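Catalase-3 (Neurospora crassa, PDB 4AJ9) breaks down hydrogen peroxide to water and molecular oxygen with the help of heme, which is consistent with a role in protecting cells from peroxide damage. Local coordinates at residues C[538-543]-C[566-571]. Numbering follows the deposited sequence.
Sequences STTKGG and AEYLAS
In the C-terminal domain of this long catalase, whose parallel sheet and flanking helices resemble glutamine amidotransferases of class I, the loops that follow the neighbouring strands 533-537 and 561-566 are clasped by the carboxylate of Glu567 reaching across to Thr539 and Thr540. Glutamate suits the place because its two oxygens can serve two donors at once. OE2 accepts the hydroxyl OG1 of Thr539 at 2.7 Å through its syn lone pair, while OE1 takes the backbone N of Thr540 at 2.8 Å, also on the syn side and 16° out of the carboxylate plane. With its chain bent at chi2 (92°), Glu567 lies alongside the Thr539 side chain. Thr539 OG1 also bonds to Arg596, which makes a weak, long ion pair with Glu567. With an alanine in place of Glu567, the amide of Thr540 and the hydroxyl of Thr539 would probably lose their shared acceptor group, and loop 538-543 would be less firmly tied to 566-571. Thr540 gives a weak second bond from OG1 to OE1, and its methyl CG2 touches Ala566 CB at 3.9 Å and Ala570 CB at 4.0 Å, where the small alanine side chains leave it room. Tyr568, which also packs on Val497 of a second subunit, offers a ring face to that same methyl: Thr540 CG2 makes a CH-pi contact 3.7 Å from the ring centroid, 15° off the normal.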
loop_
_atom_site.group_PDB
_atom_site.type_symbol
_atom_site.label_atom_id
_atom_site.label_comp_id
_atom_site.label_asym_id
_atom_site.label_seq_id
_atom_site.Cartn_x
_atom_site.Cartn_y
_atom_site.Cartn_z
ATOM N N SER C 538 -53.949 6.102 0.522
ATOM C CA SER C 538 -55.006 7.008 0.070
ATOM C C SER C 538 -55.210 6.965 -1.444
ATOM O O SER C 538 -54.778 6.028 -2.121
ATOM C CB SER C 538 -54.704 8.444 0.523
ATOM O OG SER C 538 -55.829 9.299 0.342
ATOM N N THR C 539 -55.865 7.993 -1.975
ATOM C CA THR C 539 -56.134 8.059 -3.404
ATOM C C THR C 539 -56.303 9.506 -3.833
ATOM O O THR C 539 -56.695 10.346 -3.025
ATOM C CB THR C 539 -57.378 7.220 -3.793
ATOM O OG1 THR C 539 -57.652 7.373 -5.192
ATOM C CG2 THR C 539 -58.606 7.647 -2.983
ATOM N N THR C 540 -55.990 9.804 -5.095
ATOM C CA THR C 540 -56.106 11.172 -5.596
ATOM C C THR C 540 -57.552 11.530 -5.937
ATOM O O THR C 540 -57.889 12.704 -6.090
ATOM C CB THR C 540 -55.191 11.427 -6.820
ATOM O OG1 THR C 540 -55.514 10.509 -7.869
ATOM C CG2 THR C 540 -53.730 11.244 -6.430
ATOM N N LYS C 541 -58.401 10.511 -6.034
ATOM C CA LYS C 541 -59.802 10.705 -6.385
ATOM C C LYS C 541 -60.644 10.914 -5.136
ATOM O O LYS C 541 -60.400 10.286 -4.106
ATOM C CB LYS C 541 -60.332 9.492 -7.144
ATOM C CG LYS C 541 -59.422 8.976 -8.244
ATOM C CD LYS C 541 -59.030 10.061 -9.224
ATOM C CE LYS C 541 -58.654 9.455 -10.567
ATOM N NZ LYS C 541 -58.234 8.029 -10.430
ATOM N N GLY C 542 -61.647 11.785 -5.234
ATOM C CA GLY C 542 -62.565 12.011 -4.129
ATOM C C GLY C 542 -61.940 12.823 -3.012
ATOM O O GLY C 542 -60.973 13.549 -3.232
ATOM N N GLY C 543 -62.489 12.700 -1.806
ATOM C CA GLY C 543 -62.028 13.498 -0.687
ATOM C C GLY C 543 -61.021 12.807 0.211
ATOM O O GLY C 543 -60.626 13.353 1.243
ATOM N N ALA C 566 -50.398 7.726 -2.523
ATOM C CA ALA C 566 -51.448 7.721 -3.539
ATOM C C ALA C 566 -50.892 7.353 -4.920
ATOM O O ALA C 566 -49.734 6.955 -5.051
ATOM C CB ALA C 566 -52.161 9.067 -3.584
ATOM N N GLU C 567 -51.728 7.474 -5.941
ATOM C CA GLU C 567 -51.371 7.034 -7.283
ATOM C C GLU C 567 -50.242 7.869 -7.858
ATOM O O GLU C 567 -49.376 7.348 -8.560
ATOM C CB GLU C 567 -52.584 7.096 -8.214
ATOM C CG GLU C 567 -53.715 6.158 -7.822
ATOM C CD GLU C 567 -54.740 6.815 -6.919
ATOM O OE1 GLU C 567 -54.408 7.817 -6.244
ATOM O OE2 GLU C 567 -55.885 6.319 -6.892
ATOM N N TYR C 568 -50.265 9.166 -7.560
ATOM C CA TYR C 568 -49.224 10.095 -7.996
ATOM C C TYR C 568 -49.046 11.184 -6.947
ATOM O O TYR C 568 -49.814 11.261 -5.986
ATOM C CB TYR C 568 -49.536 10.709 -9.376
ATOM C CG TYR C 568 -50.823 11.519 -9.453
ATOM C CD1 TYR C 568 -50.849 12.862 -9.105
ATOM C CD2 TYR C 568 -52.004 10.936 -9.893
ATOM C CE1 TYR C 568 -52.024 13.603 -9.181
ATOM C CE2 TYR C 568 -53.181 11.663 -9.968
ATOM C CZ TYR C 568 -53.184 12.992 -9.614
ATOM O OH TYR C 568 -54.358 13.707 -9.698
ATOM N N LEU C 569 -48.045 12.033 -7.127
ATOM C CA LEU C 569 -47.708 12.990 -6.087
ATOM C C LEU C 569 -48.577 14.242 -6.119
ATOM O O LEU C 569 -48.080 15.336 -6.365
ATOM C CB LEU C 569 -46.236 13.386 -6.179
ATOM C CG LEU C 569 -45.236 12.247 -5.982
ATOM C CD1 LEU C 569 -43.835 12.795 -6.097
ATOM C CD2 LEU C 569 -45.448 11.540 -4.634
ATOM N N ALA C 570 -49.869 14.082 -5.860
ATOM C CA ALA C 570 -50.746 15.238 -5.720
ATOM C C ALA C 570 -50.337 15.994 -4.459
ATOM O O ALA C 570 -49.463 15.539 -3.714
ATOM C CB ALA C 570 -52.195 14.798 -5.633
ATOM N N SER C 571 -50.951 17.147 -4.218
ATOM C CA SER C 571 -50.678 17.891 -2.993
ATOM C C SER C 571 -50.996 17.019 -1.784
ATOM O O SER C 571 -52.058 16.419 -1.714
ATOM C CB SER C 571 -51.506 19.175 -2.943
ATOM O OG SER C 571 -51.284 19.870 -1.728
#